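Local atomic coordinates of immunity 23 family protein (Burkholderia dolosa AU0158, PDB entry 5FFP), a protein that probably acts as the immunity protein (antitoxin) of a contact-dependent growth inhibition system, protecting the cell that makes it from the cognate CdiA toxin. Residues C28-F32 and V100-L105; F113-Y117 and R141-Q145; F24-L29 and S40-L45. All blocks are in the same frame, centred on the assembly; numbering follows the deposited sequence.

Overall arrangement
The three contacts grade from interior to edge. Contact 1 is central, its centre about 7 Å from the centre of the chain, and every residue that touches there is buried; contact 2 is mostly buried, with Arg141 exposed; contact 3, its centre about 16 Å from that of the chain, is only partly buried. Contacts 1 and 3 share Cys28 and Leu29 on strand 26-33. Contact 2 joins the three-stranded sheet to helix 143-154 and touches contact 1 where Val100 CB comes 3.4 Å from Phe144 CZ. Contacts 2 and 3 stay about 10 Å apart at their nearest atoms. Chemistry follows place: apolar packing with a hydroxyl bond, then packing beside a polar cluster, then backbone pairing.

Contact 1: residues C28-F32 and V100-L105; sequences CLGYF and VSAESL
Tyr31 and Leu29, on strand 26-33 of the antiparallel four-stranded sheet, pack against the N-terminal end of helix 103-108 and the loop leading into it. The geometry is most sharply defined at the Tyr31 ring. Leu105 CD1 sits 3.7 Å from its centroid and only 8° off the ring normal, a CH-pi contact over the middle of one face. Phe9, on strand 9-15, meets the same ring edge-to-face. At the far end of the side chain, Tyr31 OH donates to Val100 O at 2.7 Å; this oxygen lies at the edge of the ring, and the hydroxyl lies in the carbonyl plane with a C=O...O angle of 154°.

With CG anti to the backbone N (chi1 -175°), Leu29 extends its CD2 branch to Ala102 CB at 3.9 Å and to Leu105 CD1 at the same distance. The two leucine side chains cross at about a right angle. Ala102 is the N-cap residue of the helix. Beside this cluster, Ser104 OG turns to a different partner, the carboxylate of Asp48 on helix 45-52.

The hydrogen bond to Val100 O uses a loop carbonyl just ahead of the helix, so the phenol oxygen has a partner in a largely apolar interface. Together with the methyl over its face, that bond would restrain the tilt of the buried ring.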
loop_
_atom_site.group_PDB
_atom_site.type_symbol
_atom_site.label_atom_id
_atom_site.label_comp_id
_atom_site.label_asym_id
_atom_site.label_seq_id
_atom_site.Cartn_x
_atom_site.Cartn_y
_atom_site.Cartn_z
ATOM N N CYS A 28 12.294 -25.871 3.221
ATOM C CA CYS A 28 12.141 -25.126 4.481
ATOM C C CYS A 28 13.058 -23.934 4.548
ATOM O O CYS A 28 14.169 -23.939 3.973
ATOM C CB CYS A 28 12.416 -26.032 5.664
ATOM S SG CYS A 28 11.256 -27.425 5.775
ATOM N N LEU A 29 12.548 -22.891 5.209
ATOM C CA LEU A 29 13.291 -21.675 5.406
ATOM C C LEU A 29 12.899 -21.050 6.730
ATOM O O LEU A 29 11.721 -20.993 7.093
ATOM C CB LEU A 29 13.025 -20.690 4.293
ATOM C CG LEU A 29 13.867 -19.435 4.370
ATOM C CD1 LEU A 29 14.271 -18.987 2.983
ATOM C CD2 LEU A 29 13.130 -18.333 5.068
ATOM N N GLY A 30 13.916 -20.656 7.486
ATOM C CA GLY A 30 13.687 -20.052 8.780
ATOM C C GLY A 30 14.710 -18.979 9.000
ATOM O O GLY A 30 15.776 -19.032 8.423
ATOM N N TYR A 31 14.343 -18.012 9.805
ATOM C CA TYR A 31 15.221 -16.978 10.334
ATOM C C TYR A 31 15.410 -17.302 11.835
ATOM O O TYR A 31 14.413 -17.500 12.573
ATOM C CB TYR A 31 14.537 -15.616 10.251
ATOM C CG TYR A 31 14.524 -14.899 8.932
ATOM C CD1 TYR A 31 14.918 -15.503 7.745
ATOM C CD2 TYR A 31 14.050 -13.628 8.869
ATOM C CE1 TYR A 31 14.880 -14.832 6.539
ATOM C CE2 TYR A 31 13.997 -12.955 7.671
ATOM C CZ TYR A 31 14.408 -13.575 6.506
ATOM O OH TYR A 31 14.355 -12.855 5.327
ATOM N N PHE A 32 16.663 -17.386 12.272
ATOM C CA PHE A 32 17.000 -17.326 13.709
ATOM C C PHE A 32 17.265 -15.859 14.062
ATOM O O PHE A 32 18.037 -15.176 13.395
ATOM C CB PHE A 32 18.296 -18.058 14.030
ATOM C CG PHE A 32 18.169 -19.526 14.138
ATOM C CD1 PHE A 32 17.774 -20.102 15.313
ATOM C CD2 PHE A 32 18.533 -20.331 13.082
ATOM C CE1 PHE A 32 17.666 -21.478 15.412
ATOM C CE2 PHE A 32 18.428 -21.701 13.154
ATOM C CZ PHE A 32 18.001 -22.285 14.328
ATOM N N VAL A 100 11.585 -7.217 5.959
ATOM C CA VAL A 100 12.604 -8.118 5.424
ATOM C C VAL A 100 12.260 -9.599 5.487
ATOM O O VAL A 100 13.128 -10.449 5.170
ATOM C CB VAL A 100 13.969 -7.872 6.093
ATOM C CG1 VAL A 100 14.361 -6.404 5.956
ATOM C CG2 VAL A 100 13.953 -8.285 7.551
ATOM N N SER A 101 11.032 -9.933 5.883
ATOM C CA SER A 101 10.603 -11.332 5.815
ATOM C C SER A 101 10.714 -11.871 4.392
ATOM O O SER A 101 10.284 -11.219 3.456
ATOM C CB SER A 101 9.137 -11.518 6.227
ATOM O OG SER A 101 8.795 -10.790 7.377
ATOM N N ALA A 102 11.285 -13.057 4.250
ATOM C CA ALA A 102 11.071 -13.871 3.084
ATOM C C ALA A 102 9.571 -14.003 2.885
ATOM O O ALA A 102 8.815 -13.837 3.843
ATOM C CB ALA A 102 11.702 -15.225 3.290
ATOM N N GLU A 103 9.150 -14.289 1.645
ATOM C CA GLU A 103 7.724 -14.414 1.281
ATOM C C GLU A 103 7.054 -15.585 1.982
ATOM O O GLU A 103 5.902 -15.487 2.387
ATOM C CB GLU A 103 7.508 -14.606 -0.247
ATOM C CG GLU A 103 7.636 -13.351 -1.105
ATOM C CD GLU A 103 7.309 -13.567 -2.603
ATOM O OE1 GLU A 103 7.901 -12.861 -3.466
ATOM O OE2 GLU A 103 6.457 -14.439 -2.930
ATOM N N SER A 104 7.755 -16.704 2.112
ATOM C CA SER A 104 7.160 -17.845 2.797
ATOM C C SER A 104 6.817 -17.425 4.223
ATOM O O SER A 104 5.770 -17.804 4.730
ATOM C CB SER A 104 8.069 -19.083 2.740
ATOM O OG SER A 104 9.412 -18.769 3.064
ATOM N N LEU A 105 7.685 -16.619 4.848
ATOM C CA LEU A 105 7.466 -16.198 6.235
ATOM C C LEU A 105 6.330 -15.181 6.358
ATOM O O LEU A 105 5.425 -15.380 7.147
ATOM C CB LEU A 105 8.745 -15.656 6.873
ATOM C CG LEU A 105 9.895 -16.658 7.013
ATOM C CD1 LEU A 105 11.166 -15.908 7.413
ATOM C CD2 LEU A 105 9.566 -17.741 8.030
#

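Contact 2: residues F113-Y117 and R141-Q145; sequences FLVEY and RGEFQ
Leu114 and Phe144 supply the apolar part of the contact. Leu114 CD2 approaches Phe144 CD1 at 4.0 Å, obliquely to the ring, while its CD1 branch lies 4.1 Å from Phe144 CB. Phe144 has CG anti to the backbone N (chi1 177°), which carries its ring along the strand, where it also stacks with Phe9 and touches Val100.

These pairs seat the first turn of helix 143-154 on strand 110-117, an outer strand of the antiparallel three-stranded sheet within this chain. Gly142 is the N-cap residue.

Contacts of mixed kind gather around Glu116, whose chain is extended beyond CG. Gln145 NE2 gives its OE2 a weak hydrogen bond of 3.3 Å, with carboxylate and amide planes 44° apart; the same nitrogen also donates to the carbonyl of Cys57. Arg141 packs its aliphatic part against the Glu116 carboxylate, CD lying 3.8 Å from OE1. Its guanidinium makes no contact with that carboxylate, since Arg141 NH2 remains 4.7 Å from Glu116 OE1, and Arg141 NE instead forms a salt bridge with Glu119.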
loop_
_atom_site.group_PDB
_atom_site.type_symbol
_atom_site.label_atom_id
_atom_site.label_comp_id
_atom_site.label_asym_id
_atom_site.label_seq_id
_atom_site.Cartn_x
_atom_site.Cartn_y
_atom_site.Cartn_z
ATOM N N PHE A 113 11.043 -6.844 10.524
ATOM C CA PHE A 113 11.443 -5.551 10.022
ATOM C C PHE A 113 12.880 -5.251 10.407
ATOM O O PHE A 113 13.338 -5.680 11.460
ATOM C CB PHE A 113 10.518 -4.460 10.571
ATOM C CG PHE A 113 9.053 -4.644 10.220
ATOM C CD1 PHE A 113 8.544 -4.199 8.999
ATOM C CD2 PHE A 113 8.178 -5.208 11.136
ATOM C CE1 PHE A 113 7.202 -4.349 8.682
ATOM C CE2 PHE A 113 6.833 -5.356 10.839
ATOM C CZ PHE A 113 6.340 -4.922 9.608
ATOM N N LEU A 114 13.580 -4.516 9.548
ATOM C CA LEU A 114 14.911 -4.032 9.834
ATOM C C LEU A 114 14.867 -2.517 10.107
ATOM O O LEU A 114 14.360 -1.746 9.279
ATOM C CB LEU A 114 15.814 -4.301 8.646
ATOM C CG LEU A 114 17.325 -4.173 8.871
ATOM C CD1 LEU A 114 17.810 -5.147 9.926
ATOM C CD2 LEU A 114 18.079 -4.401 7.570
ATOM N N VAL A 115 15.403 -2.095 11.255
ATOM C CA VAL A 115 15.605 -0.671 11.560
ATOM C C VAL A 115 17.076 -0.451 11.921
ATOM O O VAL A 115 17.621 -1.137 12.792
ATOM C CB VAL A 115 14.745 -0.229 12.766
ATOM C CG1 VAL A 115 15.066 1.205 13.170
ATOM C CG2 VAL A 115 13.259 -0.378 12.478
ATOM N N GLU A 116 17.716 0.516 11.270
ATOM C CA GLU A 116 19.117 0.803 11.520
ATOM C C GLU A 116 19.239 2.084 12.355
ATOM O O GLU A 116 18.356 2.938 12.309
ATOM C CB GLU A 116 19.880 0.962 10.201
ATOM C CG GLU A 116 19.928 -0.295 9.341
ATOM C CD GLU A 116 20.644 -0.043 8.009
ATOM O OE1 GLU A 116 20.907 1.138 7.696
ATOM O OE2 GLU A 116 20.974 -0.998 7.283
ATOM N N TYR A 117 20.313 2.183 13.145
ATOM C CA TYR A 117 20.655 3.405 13.832
ATOM C C TYR A 117 22.162 3.541 13.897
ATOM O O TYR A 117 22.839 2.709 14.499
ATOM C CB TYR A 117 20.075 3.469 15.250
ATOM C CG TYR A 117 20.438 4.761 15.974
ATOM C CD1 TYR A 117 19.730 5.929 15.733
ATOM C CD2 TYR A 117 21.500 4.812 16.878
ATOM C CE1 TYR A 117 20.058 7.116 16.373
ATOM C CE2 TYR A 117 21.843 5.995 17.526
ATOM C CZ TYR A 117 21.113 7.143 17.271
ATOM O OH TYR A 117 21.410 8.318 17.899
ATOM N N ARG A 141 25.144 -3.109 12.204
ATOM C CA ARG A 141 24.647 -2.605 10.930
ATOM C C ARG A 141 25.374 -3.283 9.785
ATOM O O ARG A 141 26.580 -3.451 9.826
ATOM C CB ARG A 141 24.843 -1.095 10.826
ATOM C CG ARG A 141 24.248 -0.499 9.546
ATOM C CD ARG A 141 24.176 1.017 9.569
ATOM N NE ARG A 141 25.501 1.603 9.331
ATOM C CZ ARG A 141 26.135 1.666 8.154
ATOM N NH1 ARG A 141 27.344 2.219 8.097
ATOM N NH2 ARG A 141 25.577 1.182 7.038
ATOM N N GLY A 142 24.616 -3.687 8.770
ATOM C CA GLY A 142 25.134 -4.473 7.656
ATOM C C GLY A 142 25.060 -5.989 7.875
ATOM O O GLY A 142 25.262 -6.753 6.925
ATOM N N GLU A 143 24.790 -6.432 9.109
ATOM C CA GLU A 143 24.881 -7.861 9.459
ATOM C C GLU A 143 23.813 -8.639 8.686
ATOM O O GLU A 143 24.126 -9.597 7.987
ATOM C CB GLU A 143 24.747 -8.066 10.980
ATOM C CG GLU A 143 25.061 -9.476 11.489
ATOM C CD GLU A 143 24.917 -9.634 13.007
ATOM O OE1 GLU A 143 25.091 -8.642 13.754
ATOM O OE2 GLU A 143 24.658 -10.760 13.484
ATOM N N PHE A 144 22.566 -8.173 8.757
ATOM C CA PHE A 144 21.475 -8.767 7.990
ATOM C C PHE A 144 21.794 -8.886 6.494
ATOM O O PHE A 144 21.737 -9.950 5.908
ATOM C CB PHE A 144 20.170 -7.982 8.186
ATOM C CG PHE A 144 19.036 -8.511 7.355
ATOM C CD1 PHE A 144 18.865 -8.073 6.060
ATOM C CD2 PHE A 144 18.173 -9.465 7.857
ATOM C CE1 PHE A 144 17.847 -8.561 5.280
ATOM C CE2 PHE A 144 17.144 -9.951 7.083
ATOM C CZ PHE A 144 16.981 -9.503 5.795
ATOM N N GLN A 145 22.110 -7.787 5.860
ATOM C CA GLN A 145 22.427 -7.847 4.443
ATOM C C GLN A 145 23.521 -8.884 4.145
ATOM O O GLN A 145 23.392 -9.671 3.217
ATOM C CB GLN A 145 22.860 -6.468 3.933
ATOM C CG GLN A 145 21.716 -5.470 3.874
ATOM C CD GLN A 145 21.549 -4.656 5.162
ATOM O OE1 GLN A 145 21.881 -5.115 6.267
ATOM N NE2 GLN A 145 21.008 -3.454 5.025
#

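Contact 3: residues F24-L29 and S40-L45; sequences FANGCL and SSNSTL
Strands 26-33 and 36-44 run antiparallel as a beta hairpin, with Gly27-Ser43 and Leu29-Ser40 as hydrogen-bonded pairs, Asn26-Thr44 as a non-hydrogen-bonded pair, and a beta bulge where the register shifts by one between Gly27 and Leu29. Gly27 N donates to Ser43 O at 3.0 Å and Ser43 N returns a longer bond to Gly27 O, while Leu29 and Ser40 exchange two bonds beyond the bulge. The chain also turns a corner at Ser41, consistent with the 113° angle between the short axes of 26-29 and 42-44. Ser40 OG accepts from Asn42 N at 2.9 Å, forming an ST turn across that corner.

Asn26 and Thr44 lie side by side on one face of the hairpin, and Thr44 OG1 donates to Asn26 OD1 at 2.6 Å, tilted from the amide carbonyl plane. With OG1 beside its backbone N (chi1 -61°), Thr44 leaves CG2 near the edge of the Phe24 ring. Asn26 ND2 bonds to Trp19 O, so both ends of this amide are held. On the other face Ser43 CB rests 4.1 Å from Leu29 CB, while Ser43 OG turns to Asp48 on the helix that follows. Cys28 SG lies 3.7 Å from Ser41 CB.

At the end of the strand, Leu45 N donates to Ala25 O at 2.8 Å with an N-H...O angle of 170°. Leu45 begins helix 45-52, so this nearly straight bond carries the pairing past Thr44, the N-cap residue. The backbone supplies five of the six hydrogen bonds between the segments; the sixth joins the Thr44 and Asn26 side chains, and with the separate bond from Asn26 ND2 to Trp19 O it would restrain rotation of the amide.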
loop_
_atom_site.group_PDB
_atom_site.type_symbol
_atom_site.label_atom_id
_atom_site.label_comp_id
_atom_site.label_asym_id
_atom_site.label_seq_id
_atom_site.Cartn_x
_atom_site.Cartn_y
_atom_site.Cartn_z
ATOM N N PHE A 24 11.875 -26.246 -9.117
ATOM C CA PHE A 24 11.310 -25.755 -7.913
ATOM C C PHE A 24 11.990 -26.504 -6.776
ATOM O O PHE A 24 11.706 -27.675 -6.539
ATOM C CB PHE A 24 9.811 -25.976 -7.892
ATOM C CG PHE A 24 9.093 -25.474 -9.114
ATOM C CD1 PHE A 24 9.009 -24.132 -9.361
ATOM C CD2 PHE A 24 8.514 -26.353 -10.022
ATOM C CE1 PHE A 24 8.364 -23.658 -10.478
ATOM C CE2 PHE A 24 7.872 -25.895 -11.133
ATOM C CZ PHE A 24 7.786 -24.543 -11.362
ATOM N N ALA A 25 12.914 -25.818 -6.108
ATOM C CA ALA A 25 13.530 -26.298 -4.871
ATOM C C ALA A 25 12.553 -25.992 -3.772
ATOM O O ALA A 25 12.520 -24.849 -3.270
ATOM C CB ALA A 25 14.887 -25.597 -4.615
ATOM N N ASN A 26 11.742 -26.973 -3.408
ATOM C CA ASN A 26 10.717 -26.761 -2.393
ATOM C C ASN A 26 11.125 -27.366 -1.085
ATOM O O ASN A 26 11.529 -28.531 -1.043
ATOM C CB ASN A 26 9.379 -27.417 -2.800
ATOM C CG ASN A 26 8.749 -26.752 -4.003
ATOM O OD1 ASN A 26 8.826 -25.508 -4.164
ATOM N ND2 ASN A 26 8.195 -27.572 -4.895
ATOM N N GLY A 27 10.957 -26.633 -0.004
ATOM C CA GLY A 27 11.490 -27.085 1.275
ATOM C C GLY A 27 11.266 -26.101 2.408
ATOM O O GLY A 27 10.175 -25.545 2.551
ATOM N N CYS A 28 12.294 -25.871 3.221
ATOM C CA CYS A 28 12.141 -25.126 4.481
ATOM C C CYS A 28 13.058 -23.934 4.548
ATOM O O CYS A 28 14.169 -23.939 3.973
ATOM C CB CYS A 28 12.416 -26.032 5.664
ATOM S SG CYS A 28 11.256 -27.425 5.775
ATOM N N LEU A 29 12.548 -22.891 5.209
ATOM C CA LEU A 29 13.291 -21.675 5.406
ATOM C C LEU A 29 12.899 -21.050 6.730
ATOM O O LEU A 29 11.721 -20.993 7.093
ATOM C CB LEU A 29 13.025 -20.690 4.293
ATOM C CG LEU A 29 13.867 -19.435 4.370
ATOM C CD1 LEU A 29 14.271 -18.987 2.983
ATOM C CD2 LEU A 29 13.130 -18.333 5.068
ATOM N N SER A 40 9.128 -21.859 8.119
ATOM C CA SER A 40 8.038 -22.308 7.286
ATOM C C SER A 40 8.527 -23.479 6.501
ATOM O O SER A 40 9.646 -23.462 6.022
ATOM C CB SER A 40 7.656 -21.206 6.272
ATOM O OG SER A 40 6.898 -21.750 5.244
ATOM N N SER A 41 7.674 -24.489 6.351
ATOM C CA SER A 41 7.981 -25.581 5.485
ATOM C C SER A 41 7.218 -25.441 4.170
ATOM O O SER A 41 6.837 -26.444 3.577
ATOM C CB SER A 41 7.607 -26.888 6.155
ATOM O OG SER A 41 6.211 -26.935 6.412
ATOM N N ASN A 42 7.032 -24.205 3.735
ATOM C CA ASN A 42 6.177 -23.838 2.612
ATOM C C ASN A 42 6.929 -23.036 1.578
ATOM O O ASN A 42 6.305 -22.390 0.735
ATOM C CB ASN A 42 5.017 -22.923 3.053
ATOM C CG ASN A 42 4.004 -23.633 3.909
ATOM O OD1 ASN A 42 3.867 -24.855 3.835
ATOM N ND2 ASN A 42 3.268 -22.883 4.708
ATOM N N SER A 43 8.257 -23.075 1.612
ATOM C CA SER A 43 9.037 -22.189 0.770
ATOM C C SER A 43 9.414 -22.837 -0.527
ATOM O O SER A 43 9.605 -24.036 -0.550
ATOM C CB SER A 43 10.293 -21.781 1.497
ATOM O OG SER A 43 11.291 -21.263 0.605
ATOM N N THR A 44 9.508 -22.034 -1.602
ATOM C CA THR A 44 10.181 -22.396 -2.836
ATOM C C THR A 44 11.385 -21.489 -2.875
ATOM O O THR A 44 11.271 -20.264 -3.032
ATOM C CB THR A 44 9.322 -22.164 -4.112
ATOM O OG1 THR A 44 8.134 -22.961 -4.071
ATOM C CG2 THR A 44 10.116 -22.547 -5.376
ATOM N N LEU A 45 12.552 -22.076 -2.702
ATOM C CA LEU A 45 13.709 -21.314 -2.304
ATOM C C LEU A 45 14.195 -20.403 -3.405
ATOM O O LEU A 45 14.693 -19.312 -3.123
ATOM C CB LEU A 45 14.843 -22.222 -1.845
ATOM C CG LEU A 45 14.495 -23.313 -0.845
ATOM C CD1 LEU A 45 15.751 -24.107 -0.583
ATOM C CD2 LEU A 45 13.956 -22.758 0.459
#